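Local coordinates for tail spike protein (Acinetobacter phage vB_AbaP_AS12, PDB 6EU4) that probably recognises and degrades the capsular polysaccharide of its Acinetobacter baumannii host, as phage tailspikes of this kind do, at residues F315-S320 against E341-N346; C374-S379 against Y408-S413; S379-T384 against S413-S418. One frame throughout, in Å; residues are numbered along the deposited sequence.

Contact 1: residues F315-S320 against E341-N346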
ATOM      1  N   PHE A 315      14.230  13.399  -0.118  1.00 11.59           N
ATOM      2  CA  PHE A 315      13.915  12.712   1.132  1.00 10.19           C
ATOM      3  C   PHE A 315      15.191  12.366   1.877  1.00 11.81           C
ATOM      4  O   PHE A 315      16.056  11.647   1.352  1.00 12.71           O
ATOM      5  CB  PHE A 315      13.159  11.402   0.875  1.00 11.88           C
ATOM      6  CG  PHE A 315      11.972  11.525  -0.048  1.00 11.72           C
ATOM      7  CD1 PHE A 315      10.773  12.058   0.410  1.00 16.39           C
ATOM      8  CD2 PHE A 315      12.019  11.018  -1.346  1.00 12.35           C
ATOM      9  CE1 PHE A 315       9.675  12.142  -0.433  1.00 17.84           C
ATOM     10  CE2 PHE A 315      10.931  11.113  -2.196  1.00 14.45           C
ATOM     11  CZ  PHE A 315       9.753  11.666  -1.739  1.00 16.38           C
ATOM     12  N   LYS A 316      15.283  12.821   3.111  1.00 12.27           N
ATOM     13  CA  LYS A 316      16.305  12.383   4.050  1.00 11.56           C
ATOM     14  C   LYS A 316      15.576  11.576   5.118  1.00 13.41           C
ATOM     15  O   LYS A 316      14.732  12.121   5.842  1.00 11.87           O
ATOM     16  CB  LYS A 316      17.050  13.561   4.658  1.00 13.52           C
ATOM     17  CG  LYS A 316      18.049  13.119   5.719  1.00 15.57           C
ATOM     18  CD  LYS A 316      18.805  14.303   6.328  1.00 18.33           C
ATOM     19  CE  LYS A 316      19.803  13.852   7.340  1.00 21.80           C
ATOM     20  NZ  LYS A 316      20.554  15.035   7.904  1.00 23.14           N
ATOM     21  N   ILE A 317      15.876  10.277   5.194  1.00 11.95           N
ATOM     22  CA  ILE A 317      15.123   9.346   6.043  1.00 12.31           C
ATOM     23  C   ILE A 317      16.113   8.569   6.892  1.00 12.57           C
ATOM     24  O   ILE A 317      16.860   7.722   6.382  1.00 13.09           O
ATOM     25  CB  ILE A 317      14.228   8.416   5.213  1.00 12.66           C
ATOM     26  CG1 ILE A 317      13.325   9.273   4.311  1.00 13.29           C
ATOM     27  CG2 ILE A 317      13.395   7.537   6.136  1.00 12.96           C
ATOM     28  CD1 ILE A 317      12.274   8.509   3.523  1.00 14.29           C
ATOM     29  N   VAL A 318      16.115   8.855   8.189  1.00 11.72           N
ATOM     30  CA  VAL A 318      17.106   8.348   9.122  1.00 11.31           C
ATOM     31  C   VAL A 318      16.392   7.588  10.238  1.00 11.66           C
ATOM     32  O   VAL A 318      15.459   8.111  10.858  1.00 11.00           O
ATOM     33  CB  VAL A 318      17.965   9.500   9.676  1.00 13.79           C
ATOM     34  CG1 VAL A 318      18.915   9.007  10.727  1.00 15.78           C
ATOM     35  CG2 VAL A 318      18.729  10.173   8.518  1.00 12.52           C
ATOM     36  N   TYR A 319      16.843   6.362  10.487  1.00 11.69           N
ATOM     37  CA  TYR A 319      16.294   5.475  11.523  1.00 11.91           C
ATOM     38  C   TYR A 319      14.760   5.489  11.544  1.00 12.28           C
ATOM     39  O   TYR A 319      14.121   5.600  12.594  1.00 12.05           O
ATOM     40  CB  TYR A 319      16.868   5.828  12.889  1.00 15.92           C
ATOM     41  CG  TYR A 319      18.360   5.584  12.959  1.00 22.30           C
ATOM     42  CD1 TYR A 319      18.890   4.321  12.729  1.00 28.13           C
ATOM     43  CD2 TYR A 319      19.232   6.611  13.283  1.00 30.29           C
ATOM     44  CE1 TYR A 319      20.264   4.097  12.782  1.00 34.62           C
ATOM     45  CE2 TYR A 319      20.595   6.396  13.352  1.00 34.99           C
ATOM     46  CZ  TYR A 319      21.105   5.138  13.091  1.00 39.42           C
ATOM     47  OH  TYR A 319      22.470   4.920  13.165  1.00 46.38           O
ATOM     48  N   SER A 320      14.170   5.269  10.367  1.00 10.68           N
ATOM     49  CA  SER A 320      12.735   5.358  10.154  1.00 10.80           C
ATOM     50  C   SER A 320      12.269   4.148   9.363  1.00 10.57           C
ATOM     51  O   SER A 320      13.074   3.442   8.753  1.00 11.95           O
ATOM     52  CB  SER A 320      12.358   6.630   9.378  1.00 11.67           C
ATOM     53  OG  SER A 320      12.808   7.794  10.047  1.00 12.56           O
ATOM     54  N   GLU A 341      19.377   6.078   5.882  1.00  9.64           N
ATOM     55  CA  GLU A 341      20.382   5.659   6.849  1.00 11.13           C
ATOM     56  C   GLU A 341      19.647   4.936   7.972  1.00 12.38           C
ATOM     57  O   GLU A 341      18.799   5.530   8.640  1.00 12.40           O
ATOM     58  CB  GLU A 341      21.167   6.865   7.387  1.00 12.40           C
ATOM     59  CG  GLU A 341      22.180   6.503   8.455  1.00 14.97           C
ATOM     60  CD  GLU A 341      22.931   7.695   9.012  1.00 20.30           C
ATOM     61  OE1 GLU A 341      22.867   8.805   8.430  1.00 17.90           O
ATOM     62  OE2 GLU A 341      23.578   7.507  10.066  1.00 20.39           O
ATOM     63  N   GLY A 342      19.932   3.653   8.141  1.00 10.77           N
ATOM     64  CA  GLY A 342      19.219   2.858   9.123  1.00 13.38           C
ATOM     65  C   GLY A 342      17.715   2.820   8.944  1.00 13.26           C
ATOM     66  O   GLY A 342      16.987   2.688   9.938  1.00 13.89           O
ATOM     67  N   SER A 343      17.225   2.867   7.697  1.00 10.78           N
ATOM     68  CA  SER A 343      15.800   3.016   7.447  1.00 11.47           C
ATOM     69  C   SER A 343      15.294   1.963   6.483  1.00 12.85           C
ATOM     70  O   SER A 343      16.026   1.497   5.610  1.00 13.70           O
ATOM     71  CB  SER A 343      15.485   4.401   6.870  1.00 12.06           C
ATOM     72  OG  SER A 343      15.728   5.391   7.835  1.00 11.76           O
ATOM     73  N   GLU A 344      14.010   1.627   6.634  1.00 11.08           N
ATOM     74  CA  GLU A 344      13.283   0.767   5.704  1.00  9.52           C
ATOM     75  C   GLU A 344      12.317   1.643   4.919  1.00 10.62           C
ATOM     76  O   GLU A 344      11.456   2.300   5.517  1.00 12.40           O
ATOM     77  CB  GLU A 344      12.520  -0.337   6.446  1.00 12.23           C
ATOM     78  CG  GLU A 344      11.640  -1.177   5.486  1.00 12.64           C
ATOM     79  CD  GLU A 344      11.133  -2.484   6.084  1.00 16.09           C
ATOM     80  OE1 GLU A 344      11.382  -2.809   7.281  1.00 16.13           O
ATOM     81  OE2 GLU A 344      10.454  -3.201   5.334  1.00 15.83           O
ATOM     82  N   VAL A 345      12.474   1.686   3.596  1.00  9.18           N
ATOM     83  CA  VAL A 345      11.624   2.526   2.754  1.00 10.53           C
ATOM     84  C   VAL A 345      11.127   1.679   1.589  1.00 12.19           C
ATOM     85  O   VAL A 345      11.927   1.156   0.803  1.00 12.99           O
ATOM     86  CB  VAL A 345      12.369   3.779   2.260  1.00 10.45           C
ATOM     87  CG1 VAL A 345      11.413   4.744   1.586  1.00 13.57           C
ATOM     88  CG2 VAL A 345      13.100   4.479   3.416  1.00 13.40           C
ATOM     89  N   ASN A 346       9.815   1.533   1.486  1.00 10.99           N
ATOM     90  CA  ASN A 346       9.184   0.859   0.360  1.00 10.29           C
ATOM     91  C   ASN A 346       8.534   1.931  -0.483  1.00 10.34           C
ATOM     92  O   ASN A 346       7.620   2.614  -0.012  1.00 11.84           O
ATOM     93  CB  ASN A 346       8.147  -0.152   0.823  1.00 15.26           C
ATOM     94  CG  ASN A 346       7.593  -0.968  -0.331  1.00 23.13           C
ATOM     95  OD1 ASN A 346       7.863  -0.690  -1.509  1.00 23.58           O
ATOM     96  ND2 ASN A 346       6.880  -2.028  -0.001  1.00 24.64           N
TER
HETATM   97  O   HOH W   1      24.611   5.223  10.758  1.00 32.01           O
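Ser343 pushes its side chain into the bend of the preceding coil, where 315-320 turns a corner beside 341-346. Its CB lies 3.2 Å from Ser320 O and is also close to Ile317 O. One atom further, OG stands anti to its own carbonyl carbon (chi1 -67°), which brings it against the turn; there it accepts the N-H of Ser320 at 3.0 Å, the CG2 methyl of Ile317 packs against it, and Ile317 O also lies 3.0 Å from Ser343 OG. Glu341 N donates to Ile317 O in the carbonyl plane, Tyr319 N reaches Glu341 O at 2.8 Å almost straight (168° at the hydrogen), and beyond the bend Glu344 N takes up Ser320 O. Ser320 OG gives its proton to Val318 O from above the carbonyl plane and also bonds Met291 of the coil before. On the outer side Tyr319 CD1 comes 3.8 Å from Gly342 O at a slant. The ring plane is turned 57° from the Glu341 carboxylate; a water joins Tyr319 OH to Glu341 OE2, while OE1 is held by Tyr339. Inside, Ile317 and Val345 meet tip to tip, CG2 to CG2 at 4.1 Å. Stacked corners, with buried serines bonding the turns of successive coils and aliphatic side chains packed inside, are characteristic of the right-handed parallel beta-helix of phage tailspikes.

Contact 2: residues C374-S379 against Y408-S413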
ATOM      1  N   CYS A 374      20.913   6.682  -1.992  1.00 10.94           N
ATOM      2  CA  CYS A 374      22.081   6.512  -1.135  1.00  9.89           C
ATOM      3  C   CYS A 374      21.601   5.689   0.061  1.00 12.94           C
ATOM      4  O   CYS A 374      20.904   6.201   0.938  1.00 11.19           O
ATOM      5  CB  CYS A 374      22.643   7.867  -0.729  1.00 11.92           C
ATOM      6  SG  CYS A 374      24.132   7.763   0.271  1.00 13.85           S
ATOM      7  N   VAL A 375      21.957   4.407   0.082  1.00 11.21           N
ATOM      8  CA  VAL A 375      21.313   3.398   0.925  1.00 11.25           C
ATOM      9  C   VAL A 375      22.379   2.864   1.868  1.00 13.11           C
ATOM     10  O   VAL A 375      23.171   1.990   1.485  1.00 12.86           O
ATOM     11  CB  VAL A 375      20.693   2.278   0.081  1.00 11.62           C
ATOM     12  CG1 VAL A 375      19.899   1.313   0.944  1.00 11.36           C
ATOM     13  CG2 VAL A 375      19.789   2.850  -1.000  1.00 12.21           C
ATOM     14  N   VAL A 376      22.409   3.370   3.111  1.00 12.20           N
ATOM     15  CA  VAL A 376      23.535   3.152   4.001  1.00 11.10           C
ATOM     16  C   VAL A 376      23.083   2.690   5.392  1.00 12.29           C
ATOM     17  O   VAL A 376      21.941   2.892   5.806  1.00 11.41           O
ATOM     18  CB  VAL A 376      24.408   4.428   4.110  1.00 13.24           C
ATOM     19  CG1 VAL A 376      24.781   4.931   2.725  1.00 15.84           C
ATOM     20  CG2 VAL A 376      23.691   5.541   4.936  1.00 13.29           C
ATOM     21  N   SER A 377      24.017   2.051   6.105  1.00 14.42           N
ATOM     22  CA  SER A 377      23.864   1.698   7.525  0.50 15.01           C
ATOM     23  C   SER A 377      22.602   0.864   7.786  1.00 14.80           C
ATOM     24  O   SER A 377      21.664   1.286   8.473  1.00 15.10           O
ATOM     25  CB  SER A 377      23.846   2.965   8.385  0.50 15.71           C
ATOM     26  OG  SER A 377      25.071   3.661   8.271  0.50 14.07           O
ATOM     27  N   ASN A 378      22.602  -0.353   7.248  1.00 13.48           N
ATOM     28  CA  ASN A 378      21.535  -1.319   7.516  1.00 14.48           C
ATOM     29  C   ASN A 378      20.162  -0.809   7.071  1.00 16.23           C
ATOM     30  O   ASN A 378      19.131  -1.112   7.684  1.00 16.24           O
ATOM     31  CB  ASN A 378      21.504  -1.706   8.989  1.00 18.17           C
ATOM     32  CG  ASN A 378      22.704  -2.528   9.376  1.00 24.37           C
ATOM     33  OD1 ASN A 378      22.984  -3.557   8.756  1.00 23.15           O
ATOM     34  ND2 ASN A 378      23.445  -2.063  10.373  1.00 29.51           N
ATOM     35  N   SER A 379      20.136  -0.092   5.964  1.00 11.30           N
ATOM     36  CA  SER A 379      18.871   0.306   5.364  1.00 10.14           C
ATOM     37  C   SER A 379      18.318  -0.804   4.475  1.00 12.52           C
ATOM     38  O   SER A 379      19.018  -1.733   4.066  1.00 13.19           O
ATOM     39  CB  SER A 379      19.040   1.585   4.545  1.00 11.10           C
ATOM     40  OG  SER A 379      19.168   2.716   5.378  1.00 11.90           O
ATOM     41  N   TYR A 408      23.926   3.722  -4.421  1.00 10.43           N
ATOM     42  CA  TYR A 408      25.072   3.295  -3.646  1.00 11.10           C
ATOM     43  C   TYR A 408      24.535   2.588  -2.421  1.00 11.77           C
ATOM     44  O   TYR A 408      23.684   3.140  -1.712  1.00 12.97           O
ATOM     45  CB  TYR A 408      25.938   4.471  -3.218  1.00 13.20           C
ATOM     46  CG  TYR A 408      27.117   4.052  -2.379  1.00 11.92           C
ATOM     47  CD1 TYR A 408      28.108   3.244  -2.906  1.00 14.07           C
ATOM     48  CD2 TYR A 408      27.238   4.465  -1.065  1.00 13.89           C
ATOM     49  CE1 TYR A 408      29.184   2.862  -2.166  1.00 15.71           C
ATOM     50  CE2 TYR A 408      28.339   4.084  -0.312  1.00 15.74           C
ATOM     51  CZ  TYR A 408      29.302   3.295  -0.875  1.00 16.26           C
ATOM     52  OH  TYR A 408      30.394   2.882  -0.141  1.00 20.68           O
ATOM     53  N   VAL A 409      25.005   1.367  -2.194  1.00 11.52           N
ATOM     54  CA  VAL A 409      24.453   0.486  -1.177  1.00 11.18           C
ATOM     55  C   VAL A 409      25.605  -0.018  -0.321  1.00 13.99           C
ATOM     56  O   VAL A 409      26.516  -0.674  -0.835  1.00 13.19           O
ATOM     57  CB  VAL A 409      23.680  -0.695  -1.798  1.00 11.17           C
ATOM     58  CG1 VAL A 409      22.844  -1.388  -0.740  1.00 11.03           C
ATOM     59  CG2 VAL A 409      22.797  -0.236  -2.962  1.00 12.37           C
ATOM     60  N   GLU A 410      25.560   0.259   0.983  1.00 13.63           N
ATOM     61  CA  GLU A 410      26.686  -0.076   1.849  1.00 13.09           C
ATOM     62  C   GLU A 410      26.235  -0.410   3.265  1.00 13.29           C
ATOM     63  O   GLU A 410      25.073  -0.232   3.648  1.00 14.14           O
ATOM     64  CB  GLU A 410      27.710   1.075   1.882  1.00 15.45           C
ATOM     65  CG  GLU A 410      27.298   2.269   2.723  1.00 18.67           C
ATOM     66  CD  GLU A 410      27.713   2.155   4.187  1.00 19.65           C
ATOM     67  OE1 GLU A 410      26.828   2.224   5.069  1.00 17.13           O
ATOM     68  OE2 GLU A 410      28.919   1.968   4.470  1.00 19.76           O
ATOM     69  N   GLY A 411      27.196  -0.900   4.054  1.00 14.31           N
ATOM     70  CA  GLY A 411      27.029  -1.048   5.490  1.00 17.20           C
ATOM     71  C   GLY A 411      25.875  -1.942   5.919  1.00 15.15           C
ATOM     72  O   GLY A 411      25.112  -1.587   6.828  1.00 16.11           O
ATOM     73  N   GLY A 412      25.758  -3.116   5.302  1.00 15.46           N
ATOM     74  CA  GLY A 412      24.713  -4.062   5.626  1.00 18.09           C
ATOM     75  C   GLY A 412      23.370  -3.774   4.992  1.00 15.51           C
ATOM     76  O   GLY A 412      22.403  -4.488   5.282  1.00 16.34           O
ATOM     77  N   SER A 413      23.276  -2.756   4.141  1.00 12.04           N
ATOM     78  CA  SER A 413      22.011  -2.373   3.527  1.00 11.94           C
ATOM     79  C   SER A 413      21.610  -3.338   2.415  1.00 13.31           C
ATOM     80  O   SER A 413      22.415  -4.126   1.912  1.00 13.50           O
ATOM     81  CB  SER A 413      22.100  -0.974   2.957  1.00 11.88           C
ATOM     82  OG  SER A 413      22.329  -0.028   3.997  1.00 13.75           O
TER
HETATM   83  O   HOH W   2      27.397   2.219   7.803  1.00 23.27           O
HETATM   84  O   HOH W   3      22.037  -6.086   7.737  1.00 45.65           O
HETATM   85  O   HOH W   4      19.525  -4.298   5.660  1.00 26.00           O
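Ser379 N donates to Ser413 OG at 2.9 Å, and that hydroxyl spends its own proton on Glu410 O, 2.8 Å from Ser413 OG, so a single oxygen ties together two successive corners of a parallel beta-helix. Glu410 O also receives Ser413 N, closing a type I' turn through Gly411 and Gly412, both with positive phi. A second polar grip comes from Glu410. Its CG sits between the backbone N and the carbonyl carbon (chi1 76°) and the chain bends again at chi2, folding the carboxylate back over the neighbouring coil; there OE1 accepts the N-H of Ser377 at 3.0 Å, met nearly along the C-O bond. A water donates to the same OE1. Next in line, Asn378 N reaches Gly411 O at 2.8 Å, but bent, with 136° at the hydrogen and the donor above the carbonyl plane. Two more waters hold Gly412 O, one passing to Asn378 OD1 and the other to Ser379 O. Ahead of the corner the strands pair in parallel: Val375 N donates to Tyr408 O, and Glu410 N returns to Val375 O. Packing completes the contact. The methylene CG of Glu410 crosses the Val376 side chain 3.7 Å from CG1, while on the inner side Val375 and Val409 stand in register and both touch Phe415. Ser379 OG, turned the same way as Ser413 OG, bonds Val376 O of its own turn and Ser343 N of the preceding coil. At the corner itself, Val375 CG1 rests 3.8 Å from Ser413 CB.

Contact 3: residues S379-T384 against S413-S418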
ATOM      1  N   SER A 379      20.136  -0.092   5.964  1.00 11.30           N
ATOM      2  CA  SER A 379      18.871   0.306   5.364  1.00 10.14           C
ATOM      3  C   SER A 379      18.318  -0.804   4.475  1.00 12.52           C
ATOM      4  O   SER A 379      19.018  -1.733   4.066  1.00 13.19           O
ATOM      5  CB  SER A 379      19.040   1.585   4.545  1.00 11.10           C
ATOM      6  OG  SER A 379      19.168   2.716   5.378  1.00 11.90           O
ATOM      7  N   LYS A 380      17.022  -0.703   4.194  1.00 11.99           N
ATOM      8  CA  LYS A 380      16.352  -1.572   3.233  1.00 12.55           C
ATOM      9  C   LYS A 380      15.505  -0.659   2.376  1.00 13.79           C
ATOM     10  O   LYS A 380      14.589  -0.018   2.895  1.00 14.67           O
ATOM     11  CB  LYS A 380      15.433  -2.617   3.882  1.00 16.36           C
ATOM     12  CG  LYS A 380      15.704  -3.007   5.278  1.00 18.43           C
ATOM     13  CD  LYS A 380      14.508  -3.819   5.788  1.00 17.89           C
ATOM     14  CE  LYS A 380      14.591  -4.127   7.233  1.00 18.78           C
ATOM     15  NZ  LYS A 380      13.405  -4.903   7.701  1.00 16.45           N
ATOM     16  N   VAL A 381      15.800  -0.588   1.082  1.00 10.99           N
ATOM     17  CA  VAL A 381      15.060   0.276   0.174  1.00 10.55           C
ATOM     18  C   VAL A 381      14.588  -0.584  -0.985  1.00 12.99           C
ATOM     19  O   VAL A 381      15.398  -1.289  -1.600  1.00 12.17           O
ATOM     20  CB  VAL A 381      15.923   1.451  -0.328  1.00 11.29           C
ATOM     21  CG1 VAL A 381      15.257   2.194  -1.457  1.00 10.93           C
ATOM     22  CG2 VAL A 381      16.226   2.415   0.816  1.00 13.13           C
ATOM     23  N   LYS A 382      13.289  -0.528  -1.281  1.00 10.32           N
ATOM     24  CA  LYS A 382      12.726  -1.308  -2.378  1.00 10.78           C
ATOM     25  C   LYS A 382      11.929  -0.408  -3.301  1.00 13.30           C
ATOM     26  O   LYS A 382      11.089   0.372  -2.838  1.00 13.39           O
ATOM     27  CB  LYS A 382      11.815  -2.424  -1.872  1.00 13.34           C
ATOM     28  CG  LYS A 382      11.189  -3.209  -3.007  1.00 17.39           C
ATOM     29  CD  LYS A 382      10.437  -4.392  -2.452  1.00 23.02           C
ATOM     30  CE  LYS A 382       9.892  -5.300  -3.561  1.00 27.96           C
ATOM     31  NZ  LYS A 382       8.931  -6.321  -3.017  1.00 31.92           N
ATOM     32  N   LEU A 383      12.169  -0.550  -4.606  1.00 12.02           N
ATOM     33  CA  LEU A 383      11.369   0.108  -5.632  1.00 10.59           C
ATOM     34  C   LEU A 383      10.413  -0.935  -6.189  1.00 11.33           C
ATOM     35  O   LEU A 383      10.827  -1.845  -6.916  1.00 11.81           O
ATOM     36  CB  LEU A 383      12.246   0.700  -6.730  1.00  9.94           C
ATOM     37  CG  LEU A 383      13.438   1.546  -6.243  1.00 11.72           C
ATOM     38  CD1 LEU A 383      14.152   2.170  -7.406  1.00 12.19           C
ATOM     39  CD2 LEU A 383      13.009   2.612  -5.267  1.00 13.43           C
ATOM     40  N   THR A 384       9.150  -0.827  -5.795  1.00 10.82           N
ATOM     41  CA  THR A 384       8.081  -1.708  -6.258  1.00 12.29           C
ATOM     42  C   THR A 384       7.405  -0.996  -7.420  1.00 12.36           C
ATOM     43  O   THR A 384       6.574  -0.116  -7.215  1.00 11.32           O
ATOM     44  CB  THR A 384       7.096  -1.997  -5.130  1.00 19.12           C
ATOM     45  OG1 THR A 384       7.804  -2.599  -4.032  1.00 19.35           O
ATOM     46  CG2 THR A 384       5.999  -2.937  -5.592  1.00 20.20           C
ATOM     47  N   SER A 413      23.276  -2.756   4.141  1.00 12.04           N
ATOM     48  CA  SER A 413      22.011  -2.373   3.527  1.00 11.94           C
ATOM     49  C   SER A 413      21.610  -3.338   2.415  1.00 13.31           C
ATOM     50  O   SER A 413      22.415  -4.126   1.912  1.00 13.50           O
ATOM     51  CB  SER A 413      22.100  -0.974   2.957  1.00 11.88           C
ATOM     52  OG  SER A 413      22.329  -0.028   3.997  1.00 13.75           O
ATOM     53  N   VAL A 414      20.344  -3.252   2.028  1.00 11.86           N
ATOM     54  CA  VAL A 414      19.808  -4.001   0.896  1.00 11.95           C
ATOM     55  C   VAL A 414      18.988  -3.043   0.046  1.00 12.46           C
ATOM     56  O   VAL A 414      18.268  -2.185   0.572  1.00 11.50           O
ATOM     57  CB  VAL A 414      18.988  -5.224   1.345  1.00 15.91           C
ATOM     58  CG1 VAL A 414      17.804  -4.821   2.187  1.00 18.46           C
ATOM     59  CG2 VAL A 414      18.552  -6.039   0.135  1.00 16.24           C
ATOM     60  N   PHE A 415      19.136  -3.175  -1.271  1.00 11.03           N
ATOM     61  CA  PHE A 415      18.468  -2.346  -2.266  1.00 10.05           C
ATOM     62  C   PHE A 415      17.822  -3.275  -3.281  1.00 11.80           C
ATOM     63  O   PHE A 415      18.493  -4.157  -3.826  1.00 12.29           O
ATOM     64  CB  PHE A 415      19.478  -1.416  -2.956  1.00 11.80           C
ATOM     65  CG  PHE A 415      18.891  -0.514  -4.009  1.00 11.30           C
ATOM     66  CD1 PHE A 415      17.919   0.429  -3.688  1.00 12.16           C
ATOM     67  CD2 PHE A 415      19.350  -0.571  -5.317  1.00 10.76           C
ATOM     68  CE1 PHE A 415      17.414   1.295  -4.656  1.00 11.64           C
ATOM     69  CE2 PHE A 415      18.842   0.282  -6.284  1.00 11.25           C
ATOM     70  CZ  PHE A 415      17.869   1.209  -5.958  1.00 10.92           C
ATOM     71  N   GLU A 416      16.532  -3.076  -3.541  1.00 11.26           N
ATOM     72  CA  GLU A 416      15.754  -3.961  -4.400  1.00 10.18           C
ATOM     73  C   GLU A 416      15.067  -3.125  -5.473  1.00 12.62           C
ATOM     74  O   GLU A 416      14.459  -2.099  -5.164  1.00 12.39           O
ATOM     75  CB  GLU A 416      14.720  -4.757  -3.580  1.00 13.73           C
ATOM     76  CG  GLU A 416      15.362  -5.665  -2.516  1.00 18.29           C
ATOM     77  CD  GLU A 416      14.395  -6.151  -1.413  1.00 22.88           C
ATOM     78  OE1 GLU A 416      13.434  -5.444  -1.058  1.00 25.70           O
ATOM     79  OE2 GLU A 416      14.617  -7.247  -0.880  1.00 25.08           O
ATOM     80  N   VAL A 417      15.182  -3.552  -6.732  1.00 12.95           N
ATOM     81  CA  VAL A 417      14.537  -2.892  -7.869  1.00 11.89           C
ATOM     82  C   VAL A 417      13.729  -3.927  -8.629  1.00 13.52           C
ATOM     83  O   VAL A 417      14.298  -4.873  -9.184  1.00 12.49           O
ATOM     84  CB  VAL A 417      15.545  -2.216  -8.817  1.00 12.17           C
ATOM     85  CG1 VAL A 417      14.809  -1.506  -9.978  1.00 12.59           C
ATOM     86  CG2 VAL A 417      16.431  -1.224  -8.085  1.00 14.15           C
ATOM     87  N   SER A 418      12.415  -3.735  -8.677  1.00 10.25           N
ATOM     88  CA  SER A 418      11.527  -4.667  -9.359  1.00 11.90           C
ATOM     89  C   SER A 418      11.747  -4.637 -10.873  1.00  9.69           C
ATOM     90  O   SER A 418      12.245  -3.651 -11.418  1.00 11.15           O
ATOM     91  CB  SER A 418      10.068  -4.323  -9.047  1.00 12.81           C
ATOM     92  OG  SER A 418       9.668  -3.161  -9.766  1.00 12.97           O
TER
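Strands 380-384 and 414-417 run parallel, their axes 4.7 Å apart and only 1° from exact alignment, with backbone bonds alternating from Val414 N to Ser379 O through to Ser418 N on Leu383 O; the straightest is Leu383 N to Glu416 O, 170° at the hydrogen. Val381, Leu383, Phe415 and Val417 face the interior. The Phe415 ring, its CG anti to the backbone N (chi1 180°), leans toward the preceding coil, and Val381 CG1 meets it at the edge, in the ring plane, 3.9 Å from CD1. Further along the strand, Leu383 CD1 reaches CZ of the same ring at 4.1 Å and also touches Val417 CG2, where the two aliphatic side chains lie alongside each other and point the same way. Val375 and Val409 add to the apolar surroundings of the ring. The other face carries Lys380, Lys382, Val414 and Glu416. Val414 CG1 packs against Lys380 CB at 3.7 Å. Lys382 and Glu416 lie across one another: OE1 rests 3.5 Å from the methylene CD of Lys382, but NZ stays 5.0 Å from Glu416 OE1, so carbon chain and carboxylate touch while the opposite charges interact at longer range. Lys380 NZ reaches further, into a salt bridge with Glu344 of the preceding coil and hydrogen bonds to the backbone O of Glu420 and to Thr422 OG1 of the second subunit. Glu416 OE2 comes close to Glu420 OE1 of that subunit, a closeness of like charges that could raise the pKa of one of them. An apolar face turned into the core and a polar face meeting a neighbouring subunit are what is expected where the beta-helices of a trimeric tailspike pack side by side.

How the contacts relate
Contacts 2 and 3 join the same two coils and share Ser379 and Ser413, the corner at which one pair of strands gives way to the next; their centres are 10 Å apart. Inside the helix they merge, with Val409 CG2 only 3.5 Å from Phe415 CB. Contact 1 joins the two coils before, its centre about 10 Å from that of contact 2 and 11 Å from that of contact 3. It meets both through the backbone of its corner: Gly342 N to Val376 O is a probable bond of 3.2 Å, and Ser343 O to Lys380 N one of 2.8 Å. Ser343, Ser379 and Ser413 thus occupy equivalent corners of successive coils.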